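Long-range contact in glucoamylase (Thermoanaerobacterium thermosaccharolyticum, PDB 1LF6), which hydrolyses terminal alpha-1,4-linked glucose residues one after another from the non-reducing ends of glucan chains, and probably releases beta-D-glucose: residues D123-K136 / E263-Y276. Residues are numbered along the deposited sequence; the frame is centred on the assembly and turned at random.
Sequences DIFTDVKRNSLIMK and ETLGEDYNNLKNNY
F125 projects from the hairpin 123-136 into the face of helix 269-276, with Y269, L272, K273 and Y276 around it. Its CB sits over the centre of the Y276 ring, 3.7 Å from the centroid and 9° off the normal, a CH-pi contact, while CA of K273 lies over a face of the F125 ring. The F125 and Y269 planes meet obliquely, at 57°; with Y276 they form an aromatic cluster. Y269 carries the aliphatic K136 chain on one face, CD 3.6 Å from the centroid, placed there by a CG anti to the backbone N (chi1 -177°) and an extended chain that also brings NZ into an off-centre cation-pi contact. K273 NZ forms a salt bridge with D123 OD2 at 3.1 Å.

At the hairpin turn the contact becomes polar. R130 NE forms a salt bridge with E263 OE2 at 2.8 Å, and NH2 a straighter one with E267 OE2 at 3.0 Å; E263 CB lies over one guanidinium face. NH2 also forms a salt bridge with D127 OD1 at 2.7 Å, on the syn side, which completes a salt-bridge network; the anti lone pair of OD1 accepts from T264 OG1 at 2.8 Å. T264 OG1 accepts from S132 OG. Replacing R130 by an alanine removes the guanidinium and is likely to leave E263 and E267 without this cationic partner, with D127 and E267 less well compensated.

In the second shell, D127 OD2 accepts from K129 N in an Asx turn, and a water joins T126 O, V128 N and L272 O. D268, at the N-cap, accepts from N271 N through OD1. Y276 OH bonds L105 O. The contact packs helices 254-266 and 269-284 against strands 118-126 and 132-141 of the N-terminal beta-sandwich, with strand 243-251 pairing alongside 132-141.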
ATOM      1  N   ASP A 123      15.223 -15.421  -6.431  1.00 24.89           N
ATOM      2  CA  ASP A 123      15.939 -14.283  -5.868  1.00 25.81           C
ATOM      3  C   ASP A 123      15.416 -13.129  -6.699  1.00 23.80           C
ATOM      4  O   ASP A 123      15.650 -13.084  -7.909  1.00 21.68           O
ATOM      5  CB  ASP A 123      17.448 -14.440  -6.075  1.00 29.36           C
ATOM      6  CG  ASP A 123      18.088 -15.341  -5.043  1.00 33.32           C
ATOM      7  OD1 ASP A 123      17.385 -16.236  -4.532  1.00 34.83           O
ATOM      8  OD2 ASP A 123      19.298 -15.163  -4.743  1.00 35.92           O
ATOM      9  N   ILE A 124      14.705 -12.207  -6.058  1.00 22.18           N
ATOM     10  CA  ILE A 124      14.109 -11.085  -6.772  1.00 21.63           C
ATOM     11  C   ILE A 124      14.496  -9.709  -6.246  1.00 21.47           C
ATOM     12  O   ILE A 124      14.480  -9.463  -5.041  1.00 23.05           O
ATOM     13  CB  ILE A 124      12.569 -11.211  -6.752  1.00 23.02           C
ATOM     14  CG1 ILE A 124      12.167 -12.576  -7.329  1.00 23.36           C
ATOM     15  CG2 ILE A 124      11.928 -10.074  -7.548  1.00 22.65           C
ATOM     16  CD1 ILE A 124      10.707 -12.924  -7.127  1.00 25.50           C
ATOM     17  N   PHE A 125      14.825  -8.813  -7.173  1.00 20.72           N
ATOM     18  CA  PHE A 125      15.210  -7.441  -6.860  1.00 21.86           C
ATOM     19  C   PHE A 125      15.345  -6.688  -8.176  1.00 21.51           C
ATOM     20  O   PHE A 125      15.094  -7.248  -9.239  1.00 22.74           O
ATOM     21  CB  PHE A 125      16.535  -7.417  -6.089  1.00 21.04           C
ATOM     22  CG  PHE A 125      17.693  -7.993  -6.852  1.00 21.49           C
ATOM     23  CD1 PHE A 125      18.519  -7.172  -7.616  1.00 22.62           C
ATOM     24  CD2 PHE A 125      17.950  -9.361  -6.823  1.00 21.73           C
ATOM     25  CE1 PHE A 125      19.584  -7.708  -8.340  1.00 23.49           C
ATOM     26  CE2 PHE A 125      19.008  -9.903  -7.542  1.00 21.88           C
ATOM     27  CZ  PHE A 125      19.829  -9.077  -8.302  1.00 21.73           C
ATOM     28  N   THR A 126      15.736  -5.422  -8.117  1.00 23.21           N
ATOM     29  CA  THR A 126      15.876  -4.644  -9.340  1.00 23.27           C
ATOM     30  C   THR A 126      17.300  -4.150  -9.573  1.00 24.24           C
ATOM     31  O   THR A 126      18.148  -4.219  -8.685  1.00 22.62           O
ATOM     32  CB  THR A 126      14.931  -3.432  -9.335  1.00 24.47           C
ATOM     33  OG1 THR A 126      15.202  -2.616  -8.190  1.00 23.80           O
ATOM     34  CG2 THR A 126      13.478  -3.892  -9.299  1.00 22.18           C
ATOM     35  N   ASP A 127      17.542  -3.656 -10.782  1.00 25.69           N
ATOM     36  CA  ASP A 127      18.838  -3.128 -11.178  1.00 26.41           C
ATOM     37  C   ASP A 127      18.892  -1.679 -10.707  1.00 26.92           C
ATOM     38  O   ASP A 127      18.132  -0.837 -11.182  1.00 26.72           O
ATOM     39  CB  ASP A 127      18.974  -3.214 -12.705  1.00 27.79           C
ATOM     40  CG  ASP A 127      20.366  -2.831 -13.206  1.00 27.10           C
ATOM     41  OD1 ASP A 127      20.737  -3.288 -14.306  1.00 27.15           O
ATOM     42  OD2 ASP A 127      21.075  -2.074 -12.514  1.00 27.88           O
ATOM     43  N   VAL A 128      19.783  -1.393  -9.763  1.00 28.29           N
ATOM     44  CA  VAL A 128      19.904  -0.045  -9.219  1.00 28.08           C
ATOM     45  C   VAL A 128      20.240   1.022 -10.262  1.00 28.94           C
ATOM     46  O   VAL A 128      19.926   2.199 -10.077  1.00 28.94           O
ATOM     47  CB  VAL A 128      20.972   0.012  -8.100  1.00 28.20           C
ATOM     48  CG1 VAL A 128      20.572  -0.907  -6.950  1.00 26.09           C
ATOM     49  CG2 VAL A 128      22.337  -0.393  -8.657  1.00 28.89           C
ATOM     50  N   LYS A 129      20.858   0.611 -11.365  1.00 29.94           N
ATOM     51  CA  LYS A 129      21.253   1.553 -12.411  1.00 31.57           C
ATOM     52  C   LYS A 129      20.278   1.761 -13.557  1.00 31.63           C
ATOM     53  O   LYS A 129      20.311   2.804 -14.211  1.00 33.27           O
ATOM     54  CB  LYS A 129      22.603   1.147 -13.005  1.00 34.29           C
ATOM     55  CG  LYS A 129      23.803   1.519 -12.161  1.00 34.79           C
ATOM     56  CD  LYS A 129      25.084   1.226 -12.918  1.00 38.45           C
ATOM     57  CE  LYS A 129      26.277   1.897 -12.265  1.00 39.68           C
ATOM     58  NZ  LYS A 129      27.503   1.745 -13.099  1.00 42.37           N
ATOM     59  N   ARG A 130      19.418   0.784 -13.814  1.00 29.84           N
ATOM     60  CA  ARG A 130      18.476   0.908 -14.918  1.00 29.51           C
ATOM     61  C   ARG A 130      17.123   0.263 -14.631  1.00 28.70           C
ATOM     62  O   ARG A 130      16.964  -0.456 -13.648  1.00 28.48           O
ATOM     63  CB  ARG A 130      19.101   0.307 -16.175  1.00 29.47           C
ATOM     64  CG  ARG A 130      19.613  -1.114 -15.979  1.00 30.15           C
ATOM     65  CD  ARG A 130      20.466  -1.563 -17.158  1.00 31.05           C
ATOM     66  NE  ARG A 130      21.743  -0.853 -17.226  1.00 29.65           N
ATOM     67  CZ  ARG A 130      22.814  -1.156 -16.498  1.00 30.04           C
ATOM     68  NH1 ARG A 130      23.931  -0.450 -16.633  1.00 28.49           N
ATOM     69  NH2 ARG A 130      22.778  -2.171 -15.644  1.00 26.24           N
ATOM     70  N   ASN A 131      16.156   0.515 -15.507  1.00 28.41           N
ATOM     71  CA  ASN A 131      14.799   0.002 -15.338  1.00 28.52           C
ATOM     72  C   ASN A 131      14.589  -1.466 -15.698  1.00 28.34           C
ATOM     73  O   ASN A 131      13.994  -1.787 -16.732  1.00 28.07           O
ATOM     74  CB  ASN A 131      13.822   0.872 -16.136  1.00 28.01           C
ATOM     75  CG  ASN A 131      13.922   2.341 -15.766  1.00 27.67           C
ATOM     76  OD1 ASN A 131      13.943   2.690 -14.591  1.00 29.49           O
ATOM     77  ND2 ASN A 131      13.979   3.208 -16.768  1.00 27.22           N
ATOM     78  N   SER A 132      15.063  -2.361 -14.837  1.00 29.05           N
ATOM     79  CA  SER A 132      14.892  -3.788 -15.080  1.00 29.34           C
ATOM     80  C   SER A 132      14.666  -4.571 -13.792  1.00 28.38           C
ATOM     81  O   SER A 132      15.280  -4.295 -12.759  1.00 29.20           O
ATOM     82  CB  SER A 132      16.109  -4.359 -15.816  1.00 31.63           C
ATOM     83  OG  SER A 132      17.208  -4.508 -14.937  1.00 35.92           O
ATOM     84  N   LEU A 133      13.767  -5.546 -13.868  1.00 27.90           N
ATOM     85  CA  LEU A 133      13.450  -6.405 -12.734  1.00 26.48           C
ATOM     86  C   LEU A 133      14.200  -7.710 -12.957  1.00 27.03           C
ATOM     87  O   LEU A 133      14.187  -8.259 -14.061  1.00 25.21           O
ATOM     88  CB  LEU A 133      11.947  -6.684 -12.664  1.00 27.97           C
ATOM     89  CG  LEU A 133      11.512  -7.641 -11.550  1.00 28.69           C
ATOM     90  CD1 LEU A 133      11.809  -7.016 -10.192  1.00 25.79           C
ATOM     91  CD2 LEU A 133      10.023  -7.943 -11.688  1.00 30.22           C
ATOM     92  N   ILE A 134      14.843  -8.206 -11.906  1.00 25.52           N
ATOM     93  CA  ILE A 134      15.624  -9.428 -12.008  1.00 25.37           C
ATOM     94  C   ILE A 134      15.090 -10.550 -11.136  1.00 23.86           C
ATOM     95  O   ILE A 134      14.679 -10.324 -10.002  1.00 25.69           O
ATOM     96  CB  ILE A 134      17.086  -9.158 -11.600  1.00 25.18           C
ATOM     97  CG1 ILE A 134      17.659  -8.029 -12.455  1.00 27.09           C
ATOM     98  CG2 ILE A 134      17.908 -10.427 -11.746  1.00 24.91           C
ATOM     99  CD1 ILE A 134      18.929  -7.417 -11.905  1.00 30.76           C
ATOM    100  N   MET A 135      15.098 -11.761 -11.675  1.00 24.48           N
ATOM    101  CA  MET A 135      14.657 -12.930 -10.932  1.00 26.02           C
ATOM    102  C   MET A 135      15.549 -14.112 -11.250  1.00 27.76           C
ATOM    103  O   MET A 135      15.505 -14.656 -12.353  1.00 28.81           O
ATOM    104  CB  MET A 135      13.212 -13.323 -11.264  1.00 25.73           C
ATOM    105  CG  MET A 135      12.819 -14.662 -10.627  1.00 26.04           C
ATOM    106  SD  MET A 135      11.193 -15.301 -11.081  1.00 30.41           S
ATOM    107  CE  MET A 135      11.429 -15.570 -12.853  1.00 30.48           C
ATOM    108  N   LYS A 136      16.374 -14.502 -10.288  1.00 29.05           N
ATOM    109  CA  LYS A 136      17.223 -15.663 -10.481  1.00 30.93           C
ATOM    110  C   LYS A 136      16.379 -16.813  -9.965  1.00 30.18           C
ATOM    111  O   LYS A 136      15.737 -16.701  -8.920  1.00 28.16           O
ATOM    112  CB  LYS A 136      18.513 -15.550  -9.666  1.00 33.22           C
ATOM    113  CG  LYS A 136      19.475 -16.716  -9.880  1.00 35.58           C
ATOM    114  CD  LYS A 136      20.857 -16.390  -9.339  1.00 37.45           C
ATOM    115  CE  LYS A 136      21.885 -17.426  -9.759  1.00 38.71           C
ATOM    116  NZ  LYS A 136      23.257 -17.070  -9.287  1.00 41.39           N
ATOM    117  N   GLU A 263      21.972  -4.597 -20.971  1.00 36.97           N
ATOM    118  CA  GLU A 263      22.895  -4.028 -20.001  1.00 36.44           C
ATOM    119  C   GLU A 263      22.793  -4.766 -18.670  1.00 36.09           C
ATOM    120  O   GLU A 263      23.806  -5.098 -18.051  1.00 36.04           O
ATOM    121  CB  GLU A 263      22.607  -2.540 -19.814  1.00 37.46           C
ATOM    122  CG  GLU A 263      23.006  -1.694 -21.012  1.00 39.35           C
ATOM    123  CD  GLU A 263      22.600  -0.246 -20.862  1.00 41.69           C
ATOM    124  OE1 GLU A 263      23.037   0.585 -21.687  1.00 44.27           O
ATOM    125  OE2 GLU A 263      21.838   0.066 -19.922  1.00 43.50           O
ATOM    126  N   THR A 264      21.567  -5.034 -18.231  1.00 34.90           N
ATOM    127  CA  THR A 264      21.368  -5.740 -16.974  1.00 34.14           C
ATOM    128  C   THR A 264      21.970  -7.143 -17.052  1.00 34.71           C
ATOM    129  O   THR A 264      22.691  -7.566 -16.148  1.00 34.97           O
ATOM    130  CB  THR A 264      19.864  -5.833 -16.615  1.00 33.79           C
ATOM    131  OG1 THR A 264      19.355  -4.517 -16.349  1.00 29.93           O
ATOM    132  CG2 THR A 264      19.660  -6.714 -15.391  1.00 31.32           C
ATOM    133  N   LEU A 265      21.683  -7.855 -18.137  1.00 35.11           N
ATOM    134  CA  LEU A 265      22.207  -9.205 -18.328  1.00 37.01           C
ATOM    135  C   LEU A 265      23.735  -9.215 -18.383  1.00 36.73           C
ATOM    136  O   LEU A 265      24.377 -10.154 -17.913  1.00 37.97           O
ATOM    137  CB  LEU A 265      21.643  -9.809 -19.618  1.00 35.80           C
ATOM    138  CG  LEU A 265      20.172 -10.244 -19.599  1.00 36.10           C
ATOM    139  CD1 LEU A 265      19.706 -10.549 -21.016  1.00 34.69           C
ATOM    140  CD2 LEU A 265      20.015 -11.462 -18.697  1.00 34.23           C
ATOM    141  N   GLY A 266      24.312  -8.167 -18.955  1.00 37.88           N
ATOM    142  CA  GLY A 266      25.757  -8.091 -19.058  1.00 38.41           C
ATOM    143  C   GLY A 266      26.440  -7.831 -17.729  1.00 38.88           C
ATOM    144  O   GLY A 266      27.649  -8.023 -17.599  1.00 38.75           O
ATOM    145  N   GLU A 267      25.672  -7.401 -16.734  1.00 38.05           N
ATOM    146  CA  GLU A 267      26.243  -7.115 -15.425  1.00 38.36           C
ATOM    147  C   GLU A 267      26.401  -8.394 -14.610  1.00 38.05           C
ATOM    148  O   GLU A 267      25.710  -9.383 -14.856  1.00 38.92           O
ATOM    149  CB  GLU A 267      25.360  -6.121 -14.669  1.00 38.34           C
ATOM    150  CG  GLU A 267      26.097  -5.376 -13.569  1.00 40.39           C
ATOM    151  CD  GLU A 267      26.116  -3.877 -13.796  1.00 39.54           C
ATOM    152  OE1 GLU A 267      26.860  -3.169 -13.080  1.00 42.60           O
ATOM    153  OE2 GLU A 267      25.383  -3.404 -14.686  1.00 37.98           O
ATOM    154  N   ASP A 268      27.321  -8.381 -13.648  1.00 36.97           N
ATOM    155  CA  ASP A 268      27.547  -9.545 -12.800  1.00 36.43           C
ATOM    156  C   ASP A 268      26.438  -9.653 -11.762  1.00 35.96           C
ATOM    157  O   ASP A 268      26.212  -8.726 -10.988  1.00 34.24           O
ATOM    158  CB  ASP A 268      28.904  -9.446 -12.103  1.00 37.07           C
ATOM    159  CG  ASP A 268      29.076 -10.490 -11.015  1.00 37.54           C
ATOM    160  OD1 ASP A 268      28.742 -10.196  -9.847  1.00 37.05           O
ATOM    161  OD2 ASP A 268      29.530 -11.607 -11.332  1.00 37.90           O
ATOM    162  N   TYR A 269      25.756 -10.795 -11.749  1.00 35.11           N
ATOM    163  CA  TYR A 269      24.649 -11.024 -10.831  1.00 34.45           C
ATOM    164  C   TYR A 269      24.912 -10.615  -9.382  1.00 35.47           C
ATOM    165  O   TYR A 269      24.213  -9.756  -8.843  1.00 33.71           O
ATOM    166  CB  TYR A 269      24.220 -12.493 -10.864  1.00 34.18           C
ATOM    167  CG  TYR A 269      23.044 -12.767  -9.962  1.00 34.17           C
ATOM    168  CD1 TYR A 269      21.757 -12.359 -10.316  1.00 33.97           C
ATOM    169  CD2 TYR A 269      23.225 -13.369  -8.720  1.00 34.34           C
ATOM    170  CE1 TYR A 269      20.677 -12.544  -9.451  1.00 33.28           C
ATOM    171  CE2 TYR A 269      22.157 -13.558  -7.847  1.00 34.66           C
ATOM    172  CZ  TYR A 269      20.886 -13.144  -8.218  1.00 34.02           C
ATOM    173  OH  TYR A 269      19.830 -13.341  -7.359  1.00 35.15           O
ATOM    174  N   ASN A 270      25.905 -11.232  -8.747  1.00 35.50           N
ATOM    175  CA  ASN A 270      26.217 -10.913  -7.356  1.00 36.63           C
ATOM    176  C   ASN A 270      26.483  -9.433  -7.147  1.00 36.01           C
ATOM    177  O   ASN A 270      26.168  -8.881  -6.094  1.00 34.80           O
ATOM    178  CB  ASN A 270      27.424 -11.720  -6.870  1.00 40.10           C
ATOM    179  CG  ASN A 270      27.121 -13.198  -6.750  1.00 43.06           C
ATOM    180  OD1 ASN A 270      26.140 -13.595  -6.117  1.00 44.47           O
ATOM    181  ND2 ASN A 270      27.964 -14.024  -7.354  1.00 46.68           N
ATOM    182  N   ASN A 271      27.065  -8.789  -8.152  1.00 35.98           N
ATOM    183  CA  ASN A 271      27.357  -7.367  -8.055  1.00 36.70           C
ATOM    184  C   ASN A 271      26.057  -6.564  -7.996  1.00 35.29           C
ATOM    185  O   ASN A 271      25.902  -5.685  -7.152  1.00 33.78           O
ATOM    186  CB  ASN A 271      28.192  -6.913  -9.253  1.00 39.55           C
ATOM    187  CG  ASN A 271      29.499  -6.281  -8.836  1.00 42.78           C
ATOM    188  OD1 ASN A 271      29.522  -5.341  -8.034  1.00 43.03           O
ATOM    189  ND2 ASN A 271      30.603  -6.789  -9.381  1.00 44.13           N
ATOM    190  N   LEU A 272      25.131  -6.872  -8.901  1.00 34.28           N
ATOM    191  CA  LEU A 272      23.843  -6.187  -8.948  1.00 33.94           C
ATOM    192  C   LEU A 272      23.089  -6.394  -7.647  1.00 31.76           C
ATOM    193  O   LEU A 272      22.531  -5.457  -7.080  1.00 30.72           O
ATOM    194  CB  LEU A 272      22.987  -6.719 -10.100  1.00 35.01           C
ATOM    195  CG  LEU A 272      23.325  -6.297 -11.529  1.00 37.65           C
ATOM    196  CD1 LEU A 272      22.387  -7.012 -12.488  1.00 36.87           C
ATOM    197  CD2 LEU A 272      23.191  -4.787 -11.677  1.00 37.67           C
ATOM    198  N   LYS A 273      23.074  -7.637  -7.186  1.00 29.66           N
ATOM    199  CA  LYS A 273      22.384  -7.988  -5.960  1.00 28.45           C
ATOM    200  C   LYS A 273      22.982  -7.261  -4.757  1.00 28.49           C
ATOM    201  O   LYS A 273      22.256  -6.659  -3.963  1.00 28.33           O
ATOM    202  CB  LYS A 273      22.444  -9.499  -5.754  1.00 27.30           C
ATOM    203  CG  LYS A 273      21.652  -9.995  -4.563  1.00 27.22           C
ATOM    204  CD  LYS A 273      21.686 -11.506  -4.493  1.00 25.96           C
ATOM    205  CE  LYS A 273      21.146 -12.001  -3.168  1.00 27.39           C
ATOM    206  NZ  LYS A 273      21.327 -13.471  -3.035  1.00 30.12           N
ATOM    207  N   ASN A 274      24.302  -7.310  -4.623  1.00 26.83           N
ATOM    208  CA  ASN A 274      24.956  -6.642  -3.513  1.00 25.72           C
ATOM    209  C   ASN A 274      24.737  -5.129  -3.554  1.00 24.91           C
ATOM    210  O   ASN A 274      24.559  -4.495  -2.513  1.00 23.90           O
ATOM    211  CB  ASN A 274      26.460  -6.958  -3.500  1.00 29.52           C
ATOM    212  CG  ASN A 274      26.749  -8.427  -3.209  1.00 30.86           C
ATOM    213  OD1 ASN A 274      26.065  -9.058  -2.404  1.00 33.67           O
ATOM    214  ND2 ASN A 274      27.774  -8.970  -3.855  1.00 31.79           N
ATOM    215  N   ASN A 275      24.751  -4.550  -4.751  1.00 22.71           N
ATOM    216  CA  ASN A 275      24.542  -3.110  -4.896  1.00 24.86           C
ATOM    217  C   ASN A 275      23.125  -2.741  -4.463  1.00 24.51           C
ATOM    218  O   ASN A 275      22.895  -1.685  -3.872  1.00 21.55           O
ATOM    219  CB  ASN A 275      24.755  -2.673  -6.352  1.00 26.67           C
ATOM    220  CG  ASN A 275      26.214  -2.744  -6.783  1.00 29.85           C
ATOM    221  OD1 ASN A 275      26.535  -2.539  -7.953  1.00 32.60           O
ATOM    222  ND2 ASN A 275      27.102  -3.028  -5.837  1.00 30.06           N
ATOM    223  N   TYR A 276      22.174  -3.617  -4.774  1.00 24.55           N
ATOM    224  CA  TYR A 276      20.782  -3.383  -4.412  1.00 25.38           C
ATOM    225  C   TYR A 276      20.675  -3.373  -2.894  1.00 25.66           C
ATOM    226  O   TYR A 276      20.111  -2.447  -2.303  1.00 25.92           O
ATOM    227  CB  TYR A 276      19.891  -4.486  -4.995  1.00 24.17           C
ATOM    228  CG  TYR A 276      18.413  -4.333  -4.692  1.00 21.51           C
ATOM    229  CD1 TYR A 276      17.587  -3.551  -5.498  1.00 21.74           C
ATOM    230  CD2 TYR A 276      17.840  -4.979  -3.596  1.00 22.18           C
ATOM    231  CE1 TYR A 276      16.216  -3.419  -5.222  1.00 19.50           C
ATOM    232  CE2 TYR A 276      16.478  -4.853  -3.310  1.00 22.06           C
ATOM    233  CZ  TYR A 276      15.674  -4.075  -4.126  1.00 19.37           C
ATOM    234  OH  TYR A 276      14.331  -3.962  -3.841  1.00 21.56           O
TER
HETATM  235  O   HOH W   1      20.885  -3.943  -8.792  1.00 39.83           O
HETATM  236  O   HOH W   2      26.979  -0.580 -15.269  1.00 38.56           O